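Local coordinates for tyrosine-protein phosphatase non-receptor type 18 (Homo sapiens, PDB 2OC3) that removes phosphate from tyrosine residues of proteins, including autophosphorylated tyrosine kinases, by means of the catalytic domain that makes up this chain, at residues D73-I78 and R272-A277; G93-G98 and A104-Q109; T52-R57 and S88-G93; G32-I37 and E283-L288; A42-K45 and V49-T52. One frame throughout, in Å; residues are numbered along the deposited sequence.

Interaction 1 of 5, residues D73-I78 and R272-A277; sequences DQTRVI and RKQRPA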
# COMPACT_ATOMS: atom_id res chain seq x y z
N ASP A 73 -10.55 -10.29 8.07
CA ASP A 73 -9.88 -11.07 9.12
C ASP A 73 -8.84 -12.04 8.58
O ASP A 73 -7.88 -12.35 9.26
CB ASP A 73 -10.93 -11.90 9.88
CG ASP A 73 -11.96 -11.05 10.64
OD1 ASP A 73 -11.54 -10.09 11.35
OD2 ASP A 73 -13.18 -11.33 10.55
N GLN A 74 -9.10 -12.59 7.40
CA GLN A 74 -8.31 -13.70 6.88
C GLN A 74 -6.83 -13.36 6.62
O GLN A 74 -5.98 -14.25 6.59
CB GLN A 74 -8.94 -14.23 5.60
CG GLN A 74 -10.27 -14.94 5.80
CD GLN A 74 -11.38 -14.08 6.28
OE1 GLN A 74 -11.54 -12.90 5.91
NE2 GLN A 74 -12.26 -14.70 7.14
N THR A 75 -6.56 -12.09 6.36
CA THR A 75 -5.25 -11.60 5.96
C THR A 75 -4.86 -10.39 6.84
O THR A 75 -3.89 -9.71 6.51
CB THR A 75 -5.29 -11.14 4.49
OG1 THR A 75 -6.29 -10.14 4.36
CG2 THR A 75 -5.54 -12.32 3.52
N ARG A 76 -5.58 -10.07 7.91
CA ARG A 76 -5.28 -8.86 8.66
C ARG A 76 -3.92 -8.94 9.34
O ARG A 76 -3.44 -9.99 9.72
CB ARG A 76 -6.35 -8.51 9.71
CG ARG A 76 -6.40 -9.38 10.92
CD ARG A 76 -7.47 -8.90 11.87
NE ARG A 76 -7.47 -9.60 13.15
CZ ARG A 76 -6.99 -9.13 14.31
NH1 ARG A 76 -7.09 -9.89 15.41
NH2 ARG A 76 -6.43 -7.93 14.42
N VAL A 77 -3.31 -7.78 9.53
CA VAL A 77 -2.04 -7.66 10.25
C VAL A 77 -2.35 -7.76 11.73
O VAL A 77 -3.08 -6.96 12.27
CB VAL A 77 -1.39 -6.29 9.94
CG1 VAL A 77 -0.16 -6.10 10.84
CG2 VAL A 77 -0.99 -6.20 8.49
N ILE A 78 -1.75 -8.74 12.40
CA ILE A 78 -1.92 -8.93 13.83
C ILE A 78 -0.67 -8.40 14.51
O ILE A 78 0.43 -8.91 14.30
CB ILE A 78 -2.09 -10.43 14.19
CG1 ILE A 78 -3.21 -11.05 13.39
CG2 ILE A 78 -2.34 -10.60 15.69
CD1 ILE A 78 -4.52 -10.68 13.88
N ARG A 272 -7.83 -8.13 -4.56
CA ARG A 272 -9.14 -7.80 -3.94
C ARG A 272 -9.59 -8.79 -2.84
O ARG A 272 -10.45 -8.44 -1.99
CB ARG A 272 -10.24 -7.76 -4.99
CG ARG A 272 -10.27 -6.52 -5.78
CD ARG A 272 -11.08 -5.45 -5.10
NE ARG A 272 -11.38 -4.37 -6.03
CZ ARG A 272 -12.58 -4.03 -6.47
NH1 ARG A 272 -13.69 -4.69 -6.13
NH2 ARG A 272 -12.66 -3.00 -7.27
N LYS A 273 -9.09 -10.02 -2.87
CA LYS A 273 -9.41 -11.05 -1.88
C LYS A 273 -8.50 -10.95 -0.67
O LYS A 273 -8.64 -11.73 0.24
CB LYS A 273 -9.33 -12.44 -2.49
CG LYS A 273 -10.37 -12.59 -3.59
CD LYS A 273 -10.39 -13.97 -4.24
CE LYS A 273 -11.41 -14.00 -5.38
NZ LYS A 273 -11.36 -15.33 -6.07
N GLN A 274 -7.55 -9.99 -0.68
CA GLN A 274 -6.59 -9.81 0.41
C GLN A 274 -6.67 -8.46 1.13
O GLN A 274 -6.52 -8.37 2.34
CB GLN A 274 -5.17 -10.01 -0.13
CG GLN A 274 -4.97 -11.46 -0.64
CD GLN A 274 -3.64 -11.62 -1.33
OE1 GLN A 274 -2.64 -11.83 -0.68
NE2 GLN A 274 -3.62 -11.50 -2.63
N ARG A 275 -6.97 -7.40 0.37
CA ARG A 275 -7.25 -6.06 0.90
C ARG A 275 -8.53 -5.54 0.25
O ARG A 275 -8.66 -5.58 -0.97
CB ARG A 275 -6.09 -5.13 0.58
CG ARG A 275 -6.25 -3.68 1.09
CD ARG A 275 -6.11 -3.54 2.59
NE ARG A 275 -6.48 -2.18 3.02
CZ ARG A 275 -6.81 -1.85 4.27
NH1 ARG A 275 -6.94 -2.74 5.24
NH2 ARG A 275 -7.09 -0.58 4.56
N PRO A 276 -9.51 -5.10 1.05
CA PRO A 276 -10.76 -4.61 0.49
C PRO A 276 -10.54 -3.52 -0.57
O PRO A 276 -9.71 -2.65 -0.37
CB PRO A 276 -11.48 -3.99 1.70
CG PRO A 276 -10.79 -4.45 2.87
CD PRO A 276 -9.48 -5.04 2.52
N ALA A 277 -11.26 -3.65 -1.68
CA ALA A 277 -11.31 -2.64 -2.73
C ALA A 277 -9.97 -2.30 -3.34
O ALA A 277 -9.78 -1.19 -3.88
CB ALA A 277 -11.99 -1.38 -2.21
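Thr75 and the backbone of Gln274 carry this contact almost alone, through one strong bond: Thr75 OG1 gives its proton to Gln274 O over 2.7 Å. The hydroxyl meets the carbonyl in its own plane, on a lone pair, with a C=O...O angle of 135°. Such an approach is possible because OG1 sits between the backbone N and the carbonyl carbon of its residue (chi1 57°), which turns the polar branch to the loop and leaves CG2 loosely beside the Gln274 side chain, 4.3 Å from CG. A threonine suits the place, since its hydroxyl makes the bond while its methyl gives apolar contact to the Gln274 side chain.

Asn94 positions this first shell: its ND2 donates to Thr75 OG1, so the hydroxyl is gripped as donor and acceptor and its rotation is fixed. Gln274 turns its amide elsewhere, with OE1 accepting from the backbone N of Arg97. Next in the loop, Arg275 holds Asn92 and Asn94 by their OD1 atoms and reaches the carbonyls of Ala235 and Gly236. Those two residues belong to the Cys233-Arg239 signature loop that probably binds the phosphate, the P-loop of the classical tyrosine phosphatase fold.

Interaction 2 of 5, residues G93-G98 and A104-Q109; sequences GNFIRG and AYIATQ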
# COMPACT_ATOMS: atom_id res chain seq x y z
N GLY A 93 -5.23 -2.88 8.44
CA GLY A 93 -4.24 -3.24 7.44
C GLY A 93 -4.28 -4.72 7.17
O GLY A 93 -4.71 -5.52 8.00
N ASN A 94 -3.84 -5.08 5.96
CA ASN A 94 -3.83 -6.47 5.49
C ASN A 94 -2.52 -6.78 4.79
O ASN A 94 -1.96 -5.94 4.09
CB ASN A 94 -4.97 -6.75 4.50
CG ASN A 94 -6.32 -6.64 5.14
OD1 ASN A 94 -6.93 -5.58 5.15
ND2 ASN A 94 -6.80 -7.75 5.70
N PHE A 95 -2.06 -8.02 4.94
CA PHE A 95 -0.97 -8.53 4.13
C PHE A 95 -1.46 -8.87 2.74
O PHE A 95 -2.59 -9.38 2.59
CB PHE A 95 -0.38 -9.79 4.77
CG PHE A 95 0.44 -9.52 5.99
CD1 PHE A 95 1.69 -8.96 5.89
CD2 PHE A 95 -0.01 -9.84 7.28
CE1 PHE A 95 2.50 -8.73 7.00
CE2 PHE A 95 0.83 -9.58 8.42
CZ PHE A 95 2.04 -9.03 8.25
N ILE A 96 -0.59 -8.67 1.75
CA ILE A 96 -0.78 -9.06 0.37
C ILE A 96 0.44 -9.90 -0.05
O ILE A 96 1.58 -9.53 0.21
CB ILE A 96 -0.99 -7.88 -0.58
CG1 ILE A 96 -2.23 -7.05 -0.14
CG2 ILE A 96 -1.16 -8.38 -2.02
CD1 ILE A 96 -2.51 -5.78 -1.03
N ARG A 97 0.15 -11.07 -0.64
CA ARG A 97 1.19 -11.97 -1.12
C ARG A 97 1.87 -11.44 -2.38
O ARG A 97 1.23 -10.83 -3.23
CB ARG A 97 0.56 -13.31 -1.48
CG ARG A 97 0.06 -14.08 -0.30
CD ARG A 97 -0.50 -15.43 -0.71
NE ARG A 97 -1.82 -15.29 -1.31
CZ ARG A 97 -2.97 -15.24 -0.63
NH1 ARG A 97 -3.00 -15.30 0.69
NH2 ARG A 97 -4.11 -15.12 -1.30
N GLY A 98 3.18 -11.68 -2.48
CA GLY A 98 3.96 -11.29 -3.64
C GLY A 98 4.21 -12.44 -4.58
O GLY A 98 3.62 -13.54 -4.48
N ALA A 104 4.56 -10.01 0.92
CA ALA A 104 5.42 -9.05 0.27
C ALA A 104 4.99 -7.60 0.47
O ALA A 104 5.82 -6.68 0.35
CB ALA A 104 5.52 -9.36 -1.22
N TYR A 105 3.71 -7.38 0.78
CA TYR A 105 3.17 -6.04 1.03
C TYR A 105 2.35 -6.04 2.27
O TYR A 105 1.62 -6.99 2.59
CB TYR A 105 2.28 -5.60 -0.12
CG TYR A 105 2.87 -5.86 -1.48
CD1 TYR A 105 3.81 -5.00 -2.02
CD2 TYR A 105 2.55 -7.01 -2.19
CE1 TYR A 105 4.41 -5.28 -3.24
CE2 TYR A 105 3.12 -7.30 -3.42
CZ TYR A 105 4.07 -6.44 -3.94
OH TYR A 105 4.66 -6.79 -5.17
N ILE A 106 2.37 -4.89 2.95
CA ILE A 106 1.35 -4.58 3.96
C ILE A 106 0.61 -3.38 3.42
O ILE A 106 1.26 -2.35 3.19
CB ILE A 106 1.94 -4.21 5.32
CG1 ILE A 106 2.60 -5.44 5.90
CG2 ILE A 106 0.77 -3.68 6.24
CD1 ILE A 106 3.37 -5.23 7.17
N ALA A 107 -0.68 -3.53 3.15
CA ALA A 107 -1.57 -2.46 2.65
C ALA A 107 -2.36 -1.95 3.84
O ALA A 107 -3.08 -2.70 4.48
CB ALA A 107 -2.52 -3.03 1.59
N THR A 108 -2.20 -0.69 4.17
CA THR A 108 -2.83 -0.15 5.37
C THR A 108 -3.40 1.24 5.10
O THR A 108 -3.18 1.82 4.02
CB THR A 108 -1.83 -0.21 6.57
OG1 THR A 108 -2.47 0.09 7.85
CG2 THR A 108 -0.65 0.77 6.41
N GLN A 109 -4.17 1.76 6.06
CA GLN A 109 -4.74 3.11 5.89
C GLN A 109 -3.74 4.19 6.32
O GLN A 109 -2.77 3.95 7.04
CB GLN A 109 -6.00 3.21 6.74
CG GLN A 109 -5.78 3.28 8.23
CD GLN A 109 -7.05 3.38 9.06
OE1 GLN A 109 -8.17 3.16 8.60
NE2 GLN A 109 -6.84 3.68 10.34
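Phe95 and Ile106 form one pair of an antiparallel beta hairpin, strands 93-97 and 103-108, at the edge of the central sheet. The tight part is its middle. Asn94 and Ala107 exchange two backbone bonds of 2.9 Å each (Asn94 N to Ala107 O, Ala107 N to Asn94 O), and on their face Ile96 reaches CD1 to 3.8 Å from Ala107 CB. The methyl of alanine leaves room for that branch and for Thr240 of helix 238-254, while Tyr105 sends its hydroxyl to Asp247 of the same helix. Gly93 must be small, because any beta carbon there would collide with Thr108 OG1, which is bonded to Asn92 O.

On the other face the side chains of Phe95 and Ile106 run side by side in the same direction, Phe95 CE1 lying 3.5 Å from Ile106 CG1. With CG anti to its carbonyl carbon (chi1 -73°), the ring also meets Phe126 edge-to-face. Replacing Phe95 by alanine is likely to leave a gap beside Ile106 and to take away the ring that Phe126 meets.

Towards the turn the pairing slackens, and Arg97 points away from the other strand to the exposed surface. A classic beta bulge sets Ala104 and Tyr105 both against Ile96, whose O takes 3.1 Å bonds from Tyr105 N and, weakly, from Ala104 N.

Interaction 3 of 5, residues T52-R57 and S88-G93; sequences TVAGSR and SDYING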
# COMPACT_ATOMS: atom_id res chain seq x y z
N THR A 52 -15.14 -9.57 8.71
CA THR A 52 -14.61 -8.32 9.24
C THR A 52 -14.92 -8.20 10.75
O THR A 52 -15.24 -7.09 11.26
CB THR A 52 -15.16 -7.12 8.44
OG1 THR A 52 -16.60 -7.14 8.47
CG2 THR A 52 -14.69 -7.17 6.99
N VAL A 53 -14.77 -9.31 11.47
CA VAL A 53 -15.12 -9.41 12.90
C VAL A 53 -14.21 -8.46 13.72
O VAL A 53 -14.70 -7.66 14.53
CB VAL A 53 -14.92 -10.89 13.39
CG1 VAL A 53 -15.02 -11.02 14.92
CG2 VAL A 53 -15.93 -11.81 12.70
N ALA A 54 -12.90 -8.52 13.49
CA ALA A 54 -11.98 -7.80 14.36
C ALA A 54 -12.22 -6.30 14.22
O ALA A 54 -12.22 -5.54 15.21
CB ALA A 54 -10.55 -8.16 14.03
N GLY A 55 -12.28 -5.84 12.98
CA GLY A 55 -12.49 -4.40 12.72
C GLY A 55 -13.78 -3.78 13.22
O GLY A 55 -13.87 -2.55 13.37
N SER A 56 -14.77 -4.64 13.49
CA SER A 56 -16.08 -4.20 13.99
C SER A 56 -16.20 -4.33 15.50
O SER A 56 -17.25 -3.98 16.07
CB SER A 56 -17.20 -5.01 13.34
OG SER A 56 -17.21 -4.80 11.95
N ARG A 57 -15.20 -4.87 16.17
CA ARG A 57 -15.20 -4.95 17.65
C ARG A 57 -15.33 -3.53 18.21
O ARG A 57 -14.74 -2.59 17.67
CB ARG A 57 -13.96 -5.63 18.21
CG ARG A 57 -13.87 -7.14 18.01
N SER A 88 -3.19 -3.35 21.97
CA SER A 88 -4.09 -4.16 21.14
C SER A 88 -3.40 -4.74 19.90
O SER A 88 -2.43 -4.18 19.37
CB SER A 88 -5.22 -3.24 20.66
OG SER A 88 -5.94 -3.73 19.54
N ASP A 89 -3.91 -5.86 19.42
CA ASP A 89 -3.40 -6.46 18.18
C ASP A 89 -3.90 -5.83 16.87
O ASP A 89 -3.45 -6.21 15.81
CB ASP A 89 -3.61 -7.97 18.16
CG ASP A 89 -5.05 -8.41 17.89
OD1 ASP A 89 -5.88 -7.64 17.38
OD2 ASP A 89 -5.37 -9.61 18.18
N TYR A 90 -4.76 -4.84 16.99
CA TYR A 90 -5.54 -4.38 15.86
C TYR A 90 -4.92 -3.16 15.14
O TYR A 90 -4.56 -2.16 15.74
CB TYR A 90 -6.97 -4.04 16.24
CG TYR A 90 -7.76 -3.61 15.05
CD1 TYR A 90 -8.31 -4.55 14.16
CD2 TYR A 90 -7.88 -2.28 14.73
CE1 TYR A 90 -9.02 -4.18 13.04
CE2 TYR A 90 -8.64 -1.88 13.59
CZ TYR A 90 -9.19 -2.84 12.75
OH TYR A 90 -9.92 -2.55 11.61
N ILE A 91 -4.83 -3.31 13.81
CA ILE A 91 -4.61 -2.16 12.90
C ILE A 91 -5.41 -2.39 11.65
O ILE A 91 -5.63 -3.52 11.21
CB ILE A 91 -3.09 -1.94 12.58
CG1 ILE A 91 -2.91 -0.58 11.85
CG2 ILE A 91 -2.52 -3.07 11.77
CD1 ILE A 91 -1.49 -0.04 11.87
N ASN A 92 -5.91 -1.31 11.06
CA ASN A 92 -6.59 -1.42 9.79
C ASN A 92 -5.57 -1.62 8.69
O ASN A 92 -5.04 -0.66 8.12
CB ASN A 92 -7.52 -0.24 9.52
CG ASN A 92 -8.46 -0.50 8.37
OD1 ASN A 92 -8.05 -1.00 7.34
ND2 ASN A 92 -9.73 -0.12 8.55
N GLY A 93 -5.23 -2.88 8.44
CA GLY A 93 -4.24 -3.24 7.44
C GLY A 93 -4.28 -4.72 7.17
O GLY A 93 -4.71 -5.52 8.00
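Ala54 and Gly55, in the short helical turn 53-56, stand more than 7 Å by CA from Tyr90 and Asn92 of segment 88-93, too far for backbone bonding, and the gap between them is bridged by a single side chain.

That side chain is Tyr90. With CG anti to the backbone N (chi1 -178°), the ring extends straight at the helical turn and lies along Ala54 and Gly55. Its CE1 comes 3.5 Å from Gly55 CA, the phenol OH 3.4 Å from the same carbon, and CD1 only loosely beside Ala54 CB, at 4.3 Å. Residue size matters: a beta carbon on Gly55 would press tightly on the hydroxyl, and the alanine methyl adds modest apolar cover without pushing the ring off.

The phenol oxygen is bonded to Asn64 OD1, and ND2 of the same amide holds Gly55 O, so that Asn64 ties ring and helical turn together at the far end. The near end is set by an ST turn, in which Ser88 OG accepts from Tyr90 N over 3.0 Å at 156°. Arg76 touches both Ala54 and Tyr90.

Beyond the ring, the chain bends through an inverse gamma turn centred on Asn92. The sequence Asp-Tyr-Ile-Asn is a family signature of classical tyrosine phosphatases, and here it is moored to Asn64 of their other familiar signature, Lys-Asn-Arg-Tyr.

Interaction 4 of 5, residues G32-I37 and E283-L288; sequences GEFSDI and EQYRFL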
# COMPACT_ATOMS: atom_id res chain seq x y z
N GLY A 32 -15.72 -3.32 -19.23
CA GLY A 32 -16.30 -4.63 -18.98
C GLY A 32 -15.46 -5.51 -18.07
O GLY A 32 -15.97 -6.18 -17.19
N GLU A 33 -14.15 -5.49 -18.29
CA GLU A 33 -13.23 -6.27 -17.49
C GLU A 33 -13.26 -5.80 -16.04
O GLU A 33 -13.28 -6.64 -15.14
CB GLU A 33 -11.82 -6.12 -18.06
CG GLU A 33 -10.92 -7.19 -17.71
CD GLU A 33 -9.64 -7.13 -18.52
OE1 GLU A 33 -9.65 -7.37 -19.75
OE2 GLU A 33 -8.62 -6.85 -17.91
N PHE A 34 -13.24 -4.48 -15.81
CA PHE A 34 -13.34 -3.98 -14.43
C PHE A 34 -14.71 -4.31 -13.82
O PHE A 34 -14.80 -4.64 -12.63
CB PHE A 34 -13.02 -2.50 -14.28
CG PHE A 34 -12.80 -2.09 -12.83
CD1 PHE A 34 -11.76 -2.65 -12.12
CD2 PHE A 34 -13.66 -1.24 -12.19
CE1 PHE A 34 -11.56 -2.34 -10.77
CE2 PHE A 34 -13.46 -0.93 -10.81
CZ PHE A 34 -12.41 -1.46 -10.15
N SER A 35 -15.76 -4.26 -14.63
CA SER A 35 -17.08 -4.60 -14.09
C SER A 35 -17.07 -6.07 -13.66
O SER A 35 -17.62 -6.43 -12.61
CB SER A 35 -18.15 -4.31 -15.14
OG SER A 35 -19.43 -4.66 -14.67
N ASP A 36 -16.37 -6.93 -14.41
CA ASP A 36 -16.26 -8.34 -14.05
C ASP A 36 -15.44 -8.54 -12.77
O ASP A 36 -15.74 -9.41 -11.95
CB ASP A 36 -15.64 -9.15 -15.20
CG ASP A 36 -16.58 -9.31 -16.38
OD1 ASP A 36 -17.82 -9.12 -16.24
OD2 ASP A 36 -16.06 -9.63 -17.48
N ILE A 37 -14.35 -7.80 -12.63
CA ILE A 37 -13.62 -7.86 -11.37
C ILE A 37 -14.54 -7.49 -10.19
O ILE A 37 -14.51 -8.17 -9.17
CB ILE A 37 -12.39 -6.95 -11.35
CG1 ILE A 37 -11.36 -7.41 -12.40
CG2 ILE A 37 -11.75 -6.97 -9.96
CD1 ILE A 37 -10.22 -6.43 -12.61
N GLU A 283 -11.15 3.96 -13.60
CA GLU A 283 -10.05 4.82 -14.03
C GLU A 283 -8.70 4.31 -13.46
O GLU A 283 -7.69 4.34 -14.16
CB GLU A 283 -10.31 6.26 -13.62
N GLN A 284 -8.71 3.83 -12.23
CA GLN A 284 -7.50 3.22 -11.67
C GLN A 284 -7.10 1.98 -12.44
O GLN A 284 -5.92 1.76 -12.67
CB GLN A 284 -7.68 2.90 -10.20
CG GLN A 284 -7.68 4.16 -9.33
CD GLN A 284 -8.18 3.94 -7.90
OE1 GLN A 284 -8.60 2.83 -7.55
NE2 GLN A 284 -8.18 5.00 -7.08
N TYR A 285 -8.07 1.14 -12.81
CA TYR A 285 -7.79 -0.08 -13.55
C TYR A 285 -7.21 0.24 -14.93
O TYR A 285 -6.27 -0.38 -15.37
CB TYR A 285 -9.06 -0.95 -13.68
CG TYR A 285 -8.85 -2.34 -14.21
CD1 TYR A 285 -8.25 -3.32 -13.42
CD2 TYR A 285 -9.27 -2.71 -15.50
CE1 TYR A 285 -8.04 -4.60 -13.87
CE2 TYR A 285 -9.10 -4.02 -15.95
CZ TYR A 285 -8.46 -4.95 -15.12
OH TYR A 285 -8.27 -6.26 -15.52
N ARG A 286 -7.77 1.26 -15.59
CA ARG A 286 -7.24 1.69 -16.89
C ARG A 286 -5.80 2.23 -16.71
O ARG A 286 -4.92 1.92 -17.53
CB ARG A 286 -8.13 2.75 -17.53
CG ARG A 286 -9.45 2.26 -18.08
CD ARG A 286 -10.23 3.43 -18.76
NE ARG A 286 -11.54 2.98 -19.25
CZ ARG A 286 -11.72 2.27 -20.36
NH1 ARG A 286 -10.69 1.95 -21.14
NH2 ARG A 286 -12.96 1.89 -20.71
N PHE A 287 -5.57 3.04 -15.67
CA PHE A 287 -4.23 3.57 -15.36
C PHE A 287 -3.22 2.43 -15.13
O PHE A 287 -2.05 2.48 -15.61
CB PHE A 287 -4.31 4.47 -14.16
CG PHE A 287 -3.01 5.13 -13.77
CD1 PHE A 287 -2.40 6.04 -14.61
CD2 PHE A 287 -2.47 4.93 -12.52
CE1 PHE A 287 -1.24 6.68 -14.20
CE2 PHE A 287 -1.32 5.59 -12.12
CZ PHE A 287 -0.72 6.45 -12.97
N LEU A 288 -3.65 1.40 -14.42
CA LEU A 288 -2.82 0.24 -14.18
C LEU A 288 -2.48 -0.44 -15.52
O LEU A 288 -1.32 -0.82 -15.76
CB LEU A 288 -3.59 -0.69 -13.21
CG LEU A 288 -2.97 -2.04 -12.90
CD1 LEU A 288 -1.61 -1.88 -12.14
CD2 LEU A 288 -3.99 -2.87 -12.11
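Two helices far apart in sequence, 29-47 and 282-296, near the two ends of the chain, meet here through Tyr285, whose side chain lies against Phe34 and Ile37 and reaches Glu33 with its tip. The axes of the two short segments are 10.1 Å apart, a spacing a large side chain can fill, and inclined at 117°. Tyrosine fills it with an apolar ring that ends in a polar group.

That group is held by Glu33. Tyr285 OH donates to Glu33 OE2 over 2.5 Å, a very short bond whose exact length deserves caution, with the oxygen lying at the edge of the ring and in its plane while the carboxylate is turned nearly perpendicular, at 80°. Glutamate reaches this point because its chain is extended beyond CG. The same OE2 is also hydrogen-bonded to Tyr289 OH, and two phenols on one oxygen may help to stabilise its charge.

Nearer the helix backbones Phe34 packs against the root of Tyr285, CD1 to CB at 3.6 Å. Their rings meet obliquely, centroids 5.4 Å apart and planes at 35°, and the closest approach is at that root. The side chain of Ile37 runs toward that of Tyr285 and comes to the ring from the same side as Phe34, though the closeness of its CD1 is doubtful. Phe265 of helix 264-272 touches Glu33 and Ile37, and Tyr289 meets Tyr285 edge-to-face.

The preceding residue, Gln284, accepts through OE1 from the backbone N of Gln280, a probable substrate-binding residue. The arrangement belongs to the helical flank of the tyrosine phosphatase domain, where helix 29-47 lies against the C-terminal helix 282-296.

Interaction 5 of 5, residues A42-K45 and V49-T52; sequences AAWK and VCST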
# COMPACT_ATOMS: atom_id res chain seq x y z
N ALA A 42 -17.29 -9.21 -5.49
CA ALA A 42 -18.53 -9.13 -4.68
C ALA A 42 -19.08 -10.52 -4.40
O ALA A 42 -19.51 -10.82 -3.28
CB ALA A 42 -19.60 -8.26 -5.39
N ALA A 43 -19.05 -11.40 -5.41
CA ALA A 43 -19.50 -12.80 -5.22
C ALA A 43 -18.63 -13.52 -4.21
O ALA A 43 -19.11 -14.26 -3.36
CB ALA A 43 -19.50 -13.51 -6.53
N TRP A 44 -17.34 -13.23 -4.23
CA TRP A 44 -16.44 -13.86 -3.28
C TRP A 44 -16.68 -13.34 -1.84
O TRP A 44 -16.66 -14.06 -0.83
CB TRP A 44 -14.97 -13.61 -3.69
CG TRP A 44 -14.01 -13.94 -2.57
CD1 TRP A 44 -13.52 -15.19 -2.25
CD2 TRP A 44 -13.47 -13.04 -1.60
NE1 TRP A 44 -12.71 -15.11 -1.15
CE2 TRP A 44 -12.66 -13.81 -0.73
CE3 TRP A 44 -13.55 -11.66 -1.40
CZ2 TRP A 44 -11.94 -13.23 0.32
CZ3 TRP A 44 -12.83 -11.09 -0.36
CH2 TRP A 44 -12.06 -11.88 0.51
N LYS A 45 -16.92 -12.05 -1.71
CA LYS A 45 -17.26 -11.54 -0.40
C LYS A 45 -18.47 -12.27 0.17
O LYS A 45 -18.56 -12.52 1.38
CB LYS A 45 -17.56 -10.04 -0.43
CG LYS A 45 -16.34 -9.17 -0.63
CD LYS A 45 -16.72 -7.69 -0.90
CE LYS A 45 -17.59 -7.04 0.15
NZ LYS A 45 -17.81 -5.57 -0.22
N VAL A 49 -14.58 -17.26 2.07
CA VAL A 49 -14.14 -17.10 3.46
C VAL A 49 -13.71 -15.64 3.58
O VAL A 49 -12.60 -15.24 3.19
CB VAL A 49 -13.02 -18.07 3.81
CG1 VAL A 49 -12.58 -17.90 5.28
CG2 VAL A 49 -13.48 -19.55 3.52
N CYS A 50 -14.62 -14.83 4.12
CA CYS A 50 -14.47 -13.38 4.13
C CYS A 50 -15.25 -12.82 5.28
O CYS A 50 -16.49 -13.00 5.37
CB CYS A 50 -14.95 -12.79 2.83
SG CYS A 50 -14.84 -10.98 2.80
N SER A 51 -14.54 -12.23 6.24
CA SER A 51 -15.21 -11.61 7.39
C SER A 51 -14.45 -10.38 7.91
O SER A 51 -13.32 -10.16 7.54
CB SER A 51 -15.40 -12.63 8.52
OG SER A 51 -14.19 -13.19 8.98
N THR A 52 -15.14 -9.57 8.71
CA THR A 52 -14.61 -8.32 9.24
C THR A 52 -14.92 -8.20 10.75
O THR A 52 -15.24 -7.09 11.26
CB THR A 52 -15.16 -7.12 8.44
OG1 THR A 52 -16.60 -7.14 8.47
CG2 THR A 52 -14.69 -7.17 6.99
O HOH W 1 -12.79 -18.02 -0.04
O HOH W 2 -18.55 -10.94 3.64
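Trp44 and Cys50 meet where helix 29-47 ends and the chain doubles back, and the indole does most of the work. From CB the side chain sets out with CG anti to the backbone N (chi1 166°), which lays the ring system beside the returning loop. On the five-membered ring NE1 gives its proton to a water 3.1 Å away, and the same water accepts from Val49 N. Further along, CZ2 approaches Val49 O at 3.6 Å. At the far rim CH2 and CZ3 each lie 3.7 Å from Cys50 SG. The cysteine CB sits over one face of the six-membered ring, 4.0 Å from its centroid and 19° off the normal, a CH-pi contact, while the sulfur stands more obliquely to the ring.

The indole and the ring of Tyr72 also meet edge-to-face. A second water takes part at the helix end, donating to Lys45 O and, weakly, to Cys50 O. A leucine in place of Trp44 would probably cost Cys50 the indole face it rests on and the first water one of its donors.

Cysteine, small and polarisable, fits closely on an aromatic surface, and with no direct hydrogen bond between these two segments the contact probably rests on dispersion and on the water bridges.

Overall arrangement
From the N terminus, helix 29-47 opens interaction 4, whose partner is the C-terminal helix, so the other four contacts all fall within its span. Interaction 5 comes next, closing a short local turn at the end of the same helix. Its last residue, Thr52, begins interaction 3, which runs forward to 88-93 and crosses interaction 1, since 73-78 lies between its two segments. Gly93 then passes the chain to interaction 2, a local hairpin lying within the long span that interaction 1 closes at 272-277. Interactions 1, 2 and 3 are joined by Asn92, Asn94 and Arg275, and Asp73 links interactions 1, 3 and 5, tying N-terminal segments to the sheet edge.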